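Local coordinates for TRAP dicarboxylate ABC transporter, substrate-binding protein (Roseobacter denitrificans, PDB 4OVQ) that binds beta-D-glucuronate in the cleft between its two lobes, and probably delivers it as the periplasmic solute receptor of a TRAP transporter, at residues 167-171 with 172-176; 187-190 with 191-194; 236-240 with 241-245; 73-76 with 77-81. All blocks are in the same frame, centred on the assembly; numbering follows the deposited sequence.

Contact 1: residues 167-171 with 172-176; sequences RVMNN and ELFTG. With BDP (beta-D-glucopyranuronic acid), chain C.
M169, a selenomethionine, spans from ligand to helix: its CG lies 3.4 Å from glucuronate O6A, and a bend at SE sends CE to F174 CE2 at 3.7 Å. Alongside, R167 meets the carboxylate end-on with both terminal nitrogens, NH1 giving to O6B of the ligand at 2.8 Å and NH2 to O6A at 2.9 Å. Both bonds are almost straight, and the carboxylate carbon lies in the guanidinium plane: a paired, two-pronged hydrogen bond, arginine to carboxylate. R167 NE gives to M188 O, a second-shell bond that helps hold the guanidinium in position. N171 lies over one face of the F174 ring, its CG offset toward the rim; the edge of the ring faces M169 O, and V168 CB packs on F174 CB. N171 is the N-cap of helix 172-180. With CG anti to the backbone N (chi1 -176°), OD1 turns back to accept from L173 N at 3.0 Å, while ND2 is held by N100 and G90. In this beta-alpha-beta unit, R167, on strand 165-168, and M169, just after it, bring the strand end to the ligand. Two donors matched to two carboxylate oxygens are consistent with selection for a carboxylated sugar, whose negative charge R167, with R146 beside it, probably balances.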
loop_
_atom_site.group_PDB
_atom_site.type_symbol
_atom_site.label_atom_id
_atom_site.label_comp_id
_atom_site.label_asym_id
_atom_site.label_seq_id
_atom_site.Cartn_x
_atom_site.Cartn_y
_atom_site.Cartn_z
ATOM N N ARG A 167 14.068 -5.079 -4.556
ATOM C CA ARG A 167 13.643 -3.811 -4.002
ATOM C C ARG A 167 12.370 -4.011 -3.201
ATOM O O ARG A 167 11.452 -4.741 -3.611
ATOM C CB ARG A 167 13.381 -2.794 -5.108
ATOM C CG ARG A 167 12.902 -1.397 -4.606
ATOM C CD ARG A 167 11.389 -1.341 -4.477
ATOM N NE ARG A 167 10.891 -0.079 -3.937
ATOM C CZ ARG A 167 9.601 0.199 -3.810
ATOM N NH1 ARG A 167 8.707 -0.694 -4.208
ATOM N NH2 ARG A 167 9.226 1.372 -3.307
ATOM N N VAL A 168 12.351 -3.318 -2.068
ATOM C CA VAL A 168 11.169 -3.238 -1.223
ATOM C C VAL A 168 10.916 -1.823 -0.776
ATOM O O VAL A 168 11.770 -0.946 -0.919
ATOM C CB VAL A 168 11.297 -4.125 0.051
ATOM C CG1 VAL A 168 11.258 -5.602 -0.332
ATOM C CG2 VAL A 168 12.579 -3.824 0.807
HETATM N N MSE A 169 9.717 -1.585 -0.247
HETATM C CA MSE A 169 9.421 -0.303 0.399
HETATM C C MSE A 169 10.199 -0.135 1.679
HETATM O O MSE A 169 10.781 -1.095 2.168
HETATM C CB MSE A 169 7.933 -0.202 0.696
HETATM C CG MSE A 169 7.037 -0.158 -0.560
HETATM SE SE MSE A 169 5.159 0.184 -0.248
HETATM C CE MSE A 169 4.640 -1.571 0.488
ATOM N N ASN A 170 10.185 1.101 2.193
ATOM C CA ASN A 170 10.929 1.456 3.394
ATOM C C ASN A 170 10.261 1.006 4.715
ATOM O O ASN A 170 9.628 1.795 5.396
ATOM C CB ASN A 170 11.145 2.968 3.379
ATOM C CG ASN A 170 11.953 3.425 2.180
ATOM O OD1 ASN A 170 13.182 3.310 2.159
ATOM N ND2 ASN A 170 11.277 3.937 1.169
ATOM N N ASN A 171 10.415 -0.274 5.031
ATOM C CA ASN A 171 9.866 -0.880 6.242
ATOM C C ASN A 171 10.677 -2.129 6.537
ATOM O O ASN A 171 10.815 -3.008 5.682
ATOM C CB ASN A 171 8.354 -1.178 6.055
ATOM C CG ASN A 171 7.680 -1.724 7.330
ATOM O OD1 ASN A 171 8.332 -2.335 8.185
ATOM N ND2 ASN A 171 6.379 -1.494 7.455
ATOM N N GLU A 172 11.270 -2.208 7.732
ATOM C CA GLU A 172 12.154 -3.330 8.040
ATOM C C GLU A 172 11.450 -4.690 8.029
ATOM O O GLU A 172 12.102 -5.738 7.928
ATOM C CB GLU A 172 12.874 -3.107 9.380
ATOM C CG GLU A 172 14.158 -2.288 9.243
ATOM C CD GLU A 172 15.356 -3.111 8.740
ATOM O OE1 GLU A 172 15.686 -4.154 9.352
ATOM O OE2 GLU A 172 15.972 -2.695 7.730
ATOM N N LEU A 173 10.130 -4.715 8.134
ATOM C CA LEU A 173 9.413 -5.970 7.934
ATOM C C LEU A 173 9.678 -6.555 6.545
ATOM O O LEU A 173 9.730 -7.762 6.366
ATOM C CB LEU A 173 7.912 -5.806 8.115
ATOM C CG LEU A 173 7.352 -6.110 9.492
ATOM C CD1 LEU A 173 8.138 -5.349 10.557
ATOM C CD2 LEU A 173 5.862 -5.749 9.513
ATOM N N PHE A 174 9.807 -5.680 5.550
ATOM C CA PHE A 174 9.982 -6.135 4.172
ATOM C C PHE A 174 11.434 -6.540 3.902
ATOM O O PHE A 174 11.699 -7.466 3.118
ATOM C CB PHE A 174 9.557 -5.049 3.184
ATOM C CG PHE A 174 8.183 -4.495 3.433
ATOM C CD1 PHE A 174 7.149 -5.302 3.919
ATOM C CD2 PHE A 174 7.928 -3.169 3.195
ATOM C CE1 PHE A 174 5.903 -4.781 4.141
ATOM C CE2 PHE A 174 6.669 -2.643 3.431
ATOM C CZ PHE A 174 5.672 -3.436 3.926
ATOM N N THR A 175 12.370 -5.866 4.558
ATOM C CA THR A 175 13.768 -6.274 4.453
ATOM C C THR A 175 13.896 -7.665 5.067
ATOM O O THR A 175 14.543 -8.556 4.506
ATOM C CB THR A 175 14.748 -5.288 5.130
ATOM O OG1 THR A 175 14.374 -5.091 6.491
ATOM C CG2 THR A 175 14.756 -3.973 4.442
ATOM N N GLY A 176 13.262 -7.861 6.216
ATOM C CA GLY A 176 13.207 -9.195 6.792
ATOM C C GLY A 176 12.609 -10.291 5.922
ATOM O O GLY A 176 13.148 -11.389 5.795
HETATM C C1 BDP C . 2.059 0.640 -4.626
HETATM C C2 BDP C . 1.404 1.619 -3.687
HETATM C C3 BDP C . 2.226 2.833 -3.687
HETATM C C4 BDP C . 3.615 2.519 -3.241
HETATM C C5 BDP C . 4.229 1.467 -4.135
HETATM C C6 BDP C . 5.644 1.057 -3.699
HETATM O O2 BDP C . 0.096 1.919 -4.281
HETATM O O3 BDP C . 1.638 3.688 -2.637
HETATM O O4 BDP C . 4.444 3.757 -3.261
HETATM O O5 BDP C . 3.417 0.302 -4.187
HETATM O O6A BDP C . 6.413 1.935 -3.205
HETATM O O1 BDP C . 1.382 -0.581 -4.702
HETATM O O6B BDP C . 5.965 -0.113 -4.024
#

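Contact 2: residues 187-190 with 191-194; sequences PMAF and AEVY. With BDP (beta-D-glucopyranuronic acid), chain C.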
loop_
_atom_site.group_PDB
_atom_site.type_symbol
_atom_site.label_atom_id
_atom_site.label_comp_id
_atom_site.label_asym_id
_atom_site.label_seq_id
_atom_site.Cartn_x
_atom_site.Cartn_y
_atom_site.Cartn_z
ATOM N N PRO A 187 15.813 -1.451 0.142
ATOM C CA PRO A 187 14.754 -0.459 0.292
ATOM C C PRO A 187 15.041 0.755 -0.571
ATOM O O PRO A 187 16.156 1.290 -0.567
ATOM C CB PRO A 187 14.816 -0.061 1.765
ATOM C CG PRO A 187 15.666 -1.121 2.426
ATOM C CD PRO A 187 16.589 -1.634 1.378
HETATM N N MSE A 188 14.023 1.212 -1.290
HETATM C CA MSE A 188 14.243 2.259 -2.263
HETATM C C MSE A 188 12.924 2.928 -2.583
HETATM O O MSE A 188 11.870 2.286 -2.626
HETATM C CB MSE A 188 14.814 1.597 -3.532
HETATM C CG MSE A 188 15.117 2.504 -4.634
HETATM SE SE MSE A 188 15.688 1.535 -6.252
HETATM C CE MSE A 188 16.934 0.439 -5.576
ATOM N N ALA A 189 12.989 4.224 -2.854
ATOM C CA ALA A 189 11.844 4.991 -3.287
ATOM C C ALA A 189 11.237 4.395 -4.557
ATOM O O ALA A 189 11.953 4.034 -5.469
ATOM C CB ALA A 189 12.272 6.425 -3.527
ATOM N N PHE A 190 9.918 4.359 -4.618
ATOM C CA PHE A 190 9.181 3.803 -5.732
ATOM C C PHE A 190 9.615 4.412 -7.053
ATOM O O PHE A 190 9.714 3.709 -8.047
ATOM C CB PHE A 190 7.695 4.062 -5.476
ATOM C CG PHE A 190 6.745 3.296 -6.350
ATOM C CD1 PHE A 190 6.922 1.956 -6.626
ATOM C CD2 PHE A 190 5.630 3.952 -6.879
ATOM C CE1 PHE A 190 5.952 1.270 -7.405
ATOM C CE2 PHE A 190 4.698 3.262 -7.659
ATOM C CZ PHE A 190 4.885 1.952 -7.915
ATOM N N ALA A 191 9.850 5.728 -7.052
ATOM C CA ALA A 191 10.163 6.464 -8.270
ATOM C C ALA A 191 11.452 5.954 -8.924
ATOM O O ALA A 191 11.590 6.059 -10.154
ATOM C CB ALA A 191 10.301 7.961 -7.963
ATOM N N GLU A 192 12.346 5.404 -8.112
ATOM C CA GLU A 192 13.706 5.048 -8.560
ATOM C C GLU A 192 13.806 3.590 -9.024
ATOM O O GLU A 192 14.813 3.153 -9.563
ATOM C CB GLU A 192 14.697 5.340 -7.453
ATOM C CG GLU A 192 14.898 6.820 -7.314
ATOM C CD GLU A 192 16.004 7.171 -6.390
ATOM O OE1 GLU A 192 16.227 6.382 -5.453
ATOM O OE2 GLU A 192 16.643 8.245 -6.580
ATOM N N VAL A 193 12.721 2.852 -8.867
ATOM C CA VAL A 193 12.735 1.417 -9.176
ATOM C C VAL A 193 12.941 1.086 -10.690
ATOM O O VAL A 193 13.699 0.173 -11.019
ATOM C CB VAL A 193 11.489 0.726 -8.619
ATOM C CG1 VAL A 193 11.539 -0.780 -8.963
ATOM C CG2 VAL A 193 11.388 0.973 -7.096
ATOM N N TYR A 194 12.291 1.806 -11.602
ATOM C CA TYR A 194 12.446 1.557 -13.027
ATOM C C TYR A 194 13.908 1.619 -13.462
ATOM O O TYR A 194 14.400 0.689 -14.099
ATOM C CB TYR A 194 11.634 2.586 -13.782
ATOM C CG TYR A 194 11.668 2.422 -15.286
ATOM C CD1 TYR A 194 10.754 1.610 -15.928
ATOM C CD2 TYR A 194 12.608 3.099 -16.058
ATOM C CE1 TYR A 194 10.750 1.464 -17.303
ATOM C CE2 TYR A 194 12.628 2.957 -17.476
ATOM C CZ TYR A 194 11.692 2.131 -18.070
ATOM O OH TYR A 194 11.669 1.971 -19.440
HETATM C C1 BDP C . 2.059 0.640 -4.626
HETATM C C2 BDP C . 1.404 1.619 -3.687
HETATM C C3 BDP C . 2.226 2.833 -3.687
HETATM C C4 BDP C . 3.615 2.519 -3.241
HETATM C C5 BDP C . 4.229 1.467 -4.135
HETATM C C6 BDP C . 5.644 1.057 -3.699
HETATM O O2 BDP C . 0.096 1.919 -4.281
HETATM O O3 BDP C . 1.638 3.688 -2.637
HETATM O O4 BDP C . 4.444 3.757 -3.261
HETATM O O5 BDP C . 3.417 0.302 -4.187
HETATM O O6A BDP C . 6.413 1.935 -3.205
HETATM O O1 BDP C . 1.382 -0.581 -4.702
HETATM O O6B BDP C . 5.965 -0.113 -4.024
HETATM O O HOH W 1 15.611 5.602 -2.830
HETATM O O HOH W 2 9.752 3.175 -10.711
#
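E192 N and V193 N close the turn that carries F190, giving to A189 O at 3.0 Å and to F190 O at 3.2 Å. The dense side faces the sugar. C5 of glucuronate sits above the centre of the F190 ring, and F190 CD1 comes to 3.3 Å from the carboxylate carbon C6 of the ligand, an apolar platform under the pyranuronate. A chi1 of -167° puts the ring trans to the main-chain nitrogen, swung off the turn and beneath the ligand. V193 CG2 fills the inner side of the turn, against A189 O and F190 O, and also packs on R167. This is the link from strand 184-187 into helix 193-199, in the lobe of the solute-binding fold that supplies R167 to the ligand carboxylate. Packing is looser at the selenomethionine M188, which crosses E192 at about a right angle, M188 CG to E192 CB 4.0 Å, with its SE 3.8 Å from E192 O. The solvent side belongs to the exposed A191 and E192, where one water gives to E192 OE1 and accepts from A189 N, bridging the two. At the start of helix 193-199 a separate water gives to F190 O at 2.7 Å and accepts from Y194 N, so F190 O serves both this water and V193 N.

Contact 3: residues 236-240 with 241-245; sequences ICINI and GTFNA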
loop_
_atom_site.group_PDB
_atom_site.type_symbol
_atom_site.label_atom_id
_atom_site.label_comp_id
_atom_site.label_asym_id
_atom_site.label_seq_id
_atom_site.Cartn_x
_atom_site.Cartn_y
_atom_site.Cartn_z
ATOM N N ILE A 236 -7.122 7.176 2.538
ATOM C CA ILE A 236 -7.156 8.610 2.430
ATOM C C ILE A 236 -6.868 9.103 3.844
ATOM O O ILE A 236 -7.631 8.736 4.758
ATOM C CB ILE A 236 -8.549 9.123 1.950
ATOM C CG1 ILE A 236 -8.970 8.474 0.622
ATOM C CG2 ILE A 236 -8.558 10.657 1.851
ATOM C CD1 ILE A 236 -10.314 8.933 0.118
ATOM N N CYS A 237 -5.804 9.910 4.012
ATOM C CA CYS A 237 -5.137 10.330 5.284
ATOM C C CYS A 237 -5.381 11.852 5.391
ATOM O O CYS A 237 -5.283 12.560 4.386
ATOM C CB CYS A 237 -3.544 10.037 5.323
ATOM S SG CYS A 237 -2.853 10.098 6.891
ATOM N N ILE A 238 -5.712 12.350 6.577
ATOM C CA ILE A 238 -5.698 13.804 6.828
ATOM C C ILE A 238 -4.909 14.085 8.106
ATOM O O ILE A 238 -4.983 13.352 9.099
ATOM C CB ILE A 238 -7.148 14.430 6.929
ATOM C CG1 ILE A 238 -7.108 15.973 6.965
ATOM C CG2 ILE A 238 -7.919 13.854 8.104
ATOM C CD1 ILE A 238 -8.460 16.648 6.745
ATOM N N ASN A 239 -4.188 15.205 8.082
ATOM C CA ASN A 239 -3.557 15.734 9.272
ATOM C C ASN A 239 -4.616 15.924 10.353
ATOM O O ASN A 239 -5.644 16.560 10.108
ATOM C CB ASN A 239 -2.896 17.052 8.915
ATOM C CG ASN A 239 -2.412 17.775 10.111
ATOM O OD1 ASN A 239 -3.134 18.606 10.688
ATOM N ND2 ASN A 239 -1.206 17.433 10.543
ATOM N N ILE A 240 -4.397 15.361 11.538
ATOM C CA ILE A 240 -5.468 15.331 12.530
ATOM C C ILE A 240 -5.838 16.725 13.073
ATOM O O ILE A 240 -6.991 16.960 13.425
ATOM C CB ILE A 240 -5.197 14.330 13.662
ATOM C CG1 ILE A 240 -6.534 13.919 14.302
ATOM C CG2 ILE A 240 -4.236 14.925 14.644
ATOM C CD1 ILE A 240 -6.569 12.487 14.751
ATOM N N GLY A 241 -4.881 17.644 13.149
ATOM C CA GLY A 241 -5.192 18.992 13.603
ATOM C C GLY A 241 -6.153 19.689 12.659
ATOM O O GLY A 241 -7.114 20.326 13.081
ATOM N N THR A 242 -5.867 19.574 11.367
ATOM C CA THR A 242 -6.739 20.064 10.305
ATOM C C THR A 242 -8.154 19.509 10.472
ATOM O O THR A 242 -9.129 20.270 10.416
ATOM C CB THR A 242 -6.205 19.657 8.891
ATOM O OG1 THR A 242 -4.897 20.210 8.681
ATOM C CG2 THR A 242 -7.119 20.144 7.770
ATOM N N PHE A 243 -8.264 18.198 10.663
ATOM C CA PHE A 243 -9.565 17.537 10.793
ATOM C C PHE A 243 -10.299 17.972 12.050
ATOM O O PHE A 243 -11.502 18.297 12.013
ATOM C CB PHE A 243 -9.412 16.005 10.777
ATOM C CG PHE A 243 -10.729 15.259 10.845
ATOM C CD1 PHE A 243 -11.527 15.137 9.728
ATOM C CD2 PHE A 243 -11.153 14.687 12.028
ATOM C CE1 PHE A 243 -12.735 14.458 9.784
ATOM C CE2 PHE A 243 -12.358 13.997 12.085
ATOM C CZ PHE A 243 -13.145 13.893 10.955
ATOM N N ASN A 244 -9.574 18.040 13.165
ATOM C CA ASN A 244 -10.209 18.339 14.434
ATOM C C ASN A 244 -10.713 19.771 14.513
ATOM O O ASN A 244 -11.580 20.075 15.322
ATOM C CB ASN A 244 -9.264 18.053 15.595
ATOM C CG ASN A 244 -9.157 16.591 15.906
ATOM O OD1 ASN A 244 -9.945 15.780 15.413
ATOM N ND2 ASN A 244 -8.188 16.232 16.752
ATOM N N ALA A 245 -10.173 20.644 13.667
ATOM C CA ALA A 245 -10.582 22.040 13.651
ATOM C C ALA A 245 -11.903 22.241 12.916
ATOM O O ALA A 245 -12.498 23.324 12.960
ATOM C CB ALA A 245 -9.515 22.880 13.023
#
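N239 OD1 takes two hydrogen bonds from T242, one from the backbone N at 3.0 Å and one from the hydroxyl OG1 at 3.1 Å. This is the N-cap of the short helix 240-244, where strand 234-239 of the five-stranded sheet turns directly into helix. The two donors come in differently: T242 N lies in the plane of the N239 amide and its N-H points at OD1 at 168°, whereas OG1 is tilted out of that plane. A chi1 of 171° throws the N239 CG opposite the main-chain nitrogen and carries OD1 across to the first helical turn. The threonine answers with OG1 beside its own backbone N (chi1 -60°), so that its N-H and hydroxyl converge on one oxygen while CG2 is turned to I238. The other end of the same amide, ND2, gives to V77 O, tying the cap to the end of helix 70-79. Behind the cap, F243 N gives to N239 O at 3.1 Å and N244 N to I240 O at 2.8 Å, the first backbone bonds of the helix. On the buried side I238 crosses F243 at about a right angle, I238 CG2 to F243 CB 3.7 Å, and its CD1 reaches T242 CG2 at 3.9 Å; the F243 ring itself continues onto K251 and L255 of helix 248-282. At the exposed rim the N244 amide folds back over the carbonyl of the first turn, and its ND2 rests 3.8 Å from I240 CG1.

Contact 4: residues 73-76 with 77-81; sequences AIEQ and VRAGA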
loop_
_atom_site.group_PDB
_atom_site.type_symbol
_atom_site.label_atom_id
_atom_site.label_comp_id
_atom_site.label_asym_id
_atom_site.label_seq_id
_atom_site.Cartn_x
_atom_site.Cartn_y
_atom_site.Cartn_z
ATOM N N ALA A 73 6.227 12.423 2.225
ATOM C CA ALA A 73 4.899 12.955 2.236
ATOM C C ALA A 73 4.198 12.626 3.538
ATOM O O ALA A 73 3.412 13.423 4.026
ATOM C CB ALA A 73 4.107 12.412 1.053
ATOM N N ILE A 74 4.387 11.411 4.041
ATOM C CA ILE A 74 3.802 11.027 5.336
ATOM C C ILE A 74 4.277 12.015 6.418
ATOM O O ILE A 74 3.467 12.500 7.207
ATOM C CB ILE A 74 4.124 9.575 5.691
ATOM C CG1 ILE A 74 3.386 8.597 4.745
ATOM C CG2 ILE A 74 3.810 9.295 7.186
ATOM C CD1 ILE A 74 4.084 7.256 4.665
ATOM N N GLU A 75 5.564 12.334 6.450
ATOM C CA GLU A 75 6.040 13.311 7.410
ATOM C C GLU A 75 5.398 14.691 7.207
ATOM O O GLU A 75 5.098 15.412 8.186
ATOM C CB GLU A 75 7.574 13.401 7.356
ATOM C CG GLU A 75 8.166 14.202 8.509
ATOM C CD GLU A 75 7.492 13.847 9.833
ATOM O OE1 GLU A 75 7.592 12.674 10.250
ATOM O OE2 GLU A 75 6.817 14.732 10.425
ATOM N N GLN A 76 5.206 15.110 5.956
ATOM C CA GLN A 76 4.586 16.419 5.703
ATOM C C GLN A 76 3.143 16.457 6.230
ATOM O O GLN A 76 2.712 17.454 6.790
ATOM C CB GLN A 76 4.616 16.778 4.213
ATOM C CG GLN A 76 5.985 17.003 3.632
ATOM C CD GLN A 76 5.927 17.270 2.125
ATOM O OE1 GLN A 76 5.181 18.129 1.661
ATOM N NE2 GLN A 76 6.700 16.512 1.369
ATOM N N VAL A 77 2.390 15.377 6.041
ATOM C CA VAL A 77 1.017 15.338 6.547
ATOM C C VAL A 77 1.031 15.362 8.078
ATOM O O VAL A 77 0.306 16.132 8.700
ATOM C CB VAL A 77 0.221 14.139 5.966
ATOM C CG1 VAL A 77 -1.099 13.984 6.636
ATOM C CG2 VAL A 77 -0.050 14.409 4.487
ATOM N N ARG A 78 1.904 14.579 8.677
ATOM C CA ARG A 78 1.962 14.525 10.143
ATOM C C ARG A 78 2.313 15.916 10.710
ATOM O O ARG A 78 1.727 16.377 11.693
ATOM C CB ARG A 78 3.013 13.509 10.565
ATOM C CG ARG A 78 2.987 13.233 12.033
ATOM C CD ARG A 78 3.991 12.176 12.431
ATOM N NE ARG A 78 3.821 11.841 13.846
ATOM C CZ ARG A 78 4.806 11.633 14.714
ATOM N NH1 ARG A 78 6.079 11.735 14.335
ATOM N NH2 ARG A 78 4.512 11.338 15.980
ATOM N N ALA A 79 3.228 16.604 10.041
ATOM C CA ALA A 79 3.695 17.921 10.475
ATOM C C ALA A 79 2.746 19.070 10.127
ATOM O O ALA A 79 2.949 20.230 10.542
ATOM C CB ALA A 79 5.072 18.180 9.872
ATOM N N GLY A 80 1.719 18.786 9.337
ATOM C CA GLY A 80 0.793 19.810 8.911
ATOM C C GLY A 80 1.222 20.692 7.757
ATOM O O GLY A 80 0.553 21.679 7.452
ATOM N N ALA A 81 2.309 20.321 7.091
ATOM C CA ALA A 81 2.741 21.014 5.890
ATOM C C ALA A 81 1.899 20.636 4.657
ATOM O O ALA A 81 1.843 21.386 3.672
ATOM C CB ALA A 81 4.192 20.705 5.650
#
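In E75 the first torsion sets CG on the far side from the main-chain nitrogen, and a sharp bend at chi2 (43°) then folds the carboxylate back along the helix surface, over the next turn. OE2 of E75 comes to rest 3.9 Å from A79 CB and close to CB of R78. The setting is the C-terminal end of helix 70-79, closed by a Schellman motif in which G80 takes a positive phi (80°). The last regular rungs run from V77 N to A73 O, from R78 N to I74 O and from A79 N to E75 O, the last of these at 2.9 Å. Beyond them the chain tightens: G80 N gives to V77 O, and A81 N reaches back to Q76 O at 2.9 Å in a weak, bent bond. R78 runs straight out from CG to NE, past the E75 carboxylate. The two charged planes stand 68° apart and E75 OE1 stays 4.5 Å from R78 NH1, too far for a salt bridge, though the opposite charges probably still attract. The firmer polar partner of R78 is K133 O, taken by NE. On the buried side A73, I74 and V77 pack on F87 of strand 84-88, fixing the helix against the sheet, and I74 also meets P91 and I92 of helix 89-92. Within the helix itself V77 keeps CG2 beside its backbone N, 3.6 Å from A73 O.

Overall arrangement
Contacts 1 and 2 touch beside the paired strands 165-168 and 184-187, and both border the ligand, one mainly through charge, the other through an aromatic face. Contacts 3 and 4 lie at the five-stranded sheet, in the other part of the chain, and touch each other there, away from the sugar. Contacts 1 and 3 both open a helix with an asparagine cap; contact 4 ends one. All four are partly buried, but unevenly: contact 1 has four of its seven touching residues buried, whereas contact 4 has four of nine exposed. Centres of contacts 1 and 3 are about 28 Å apart.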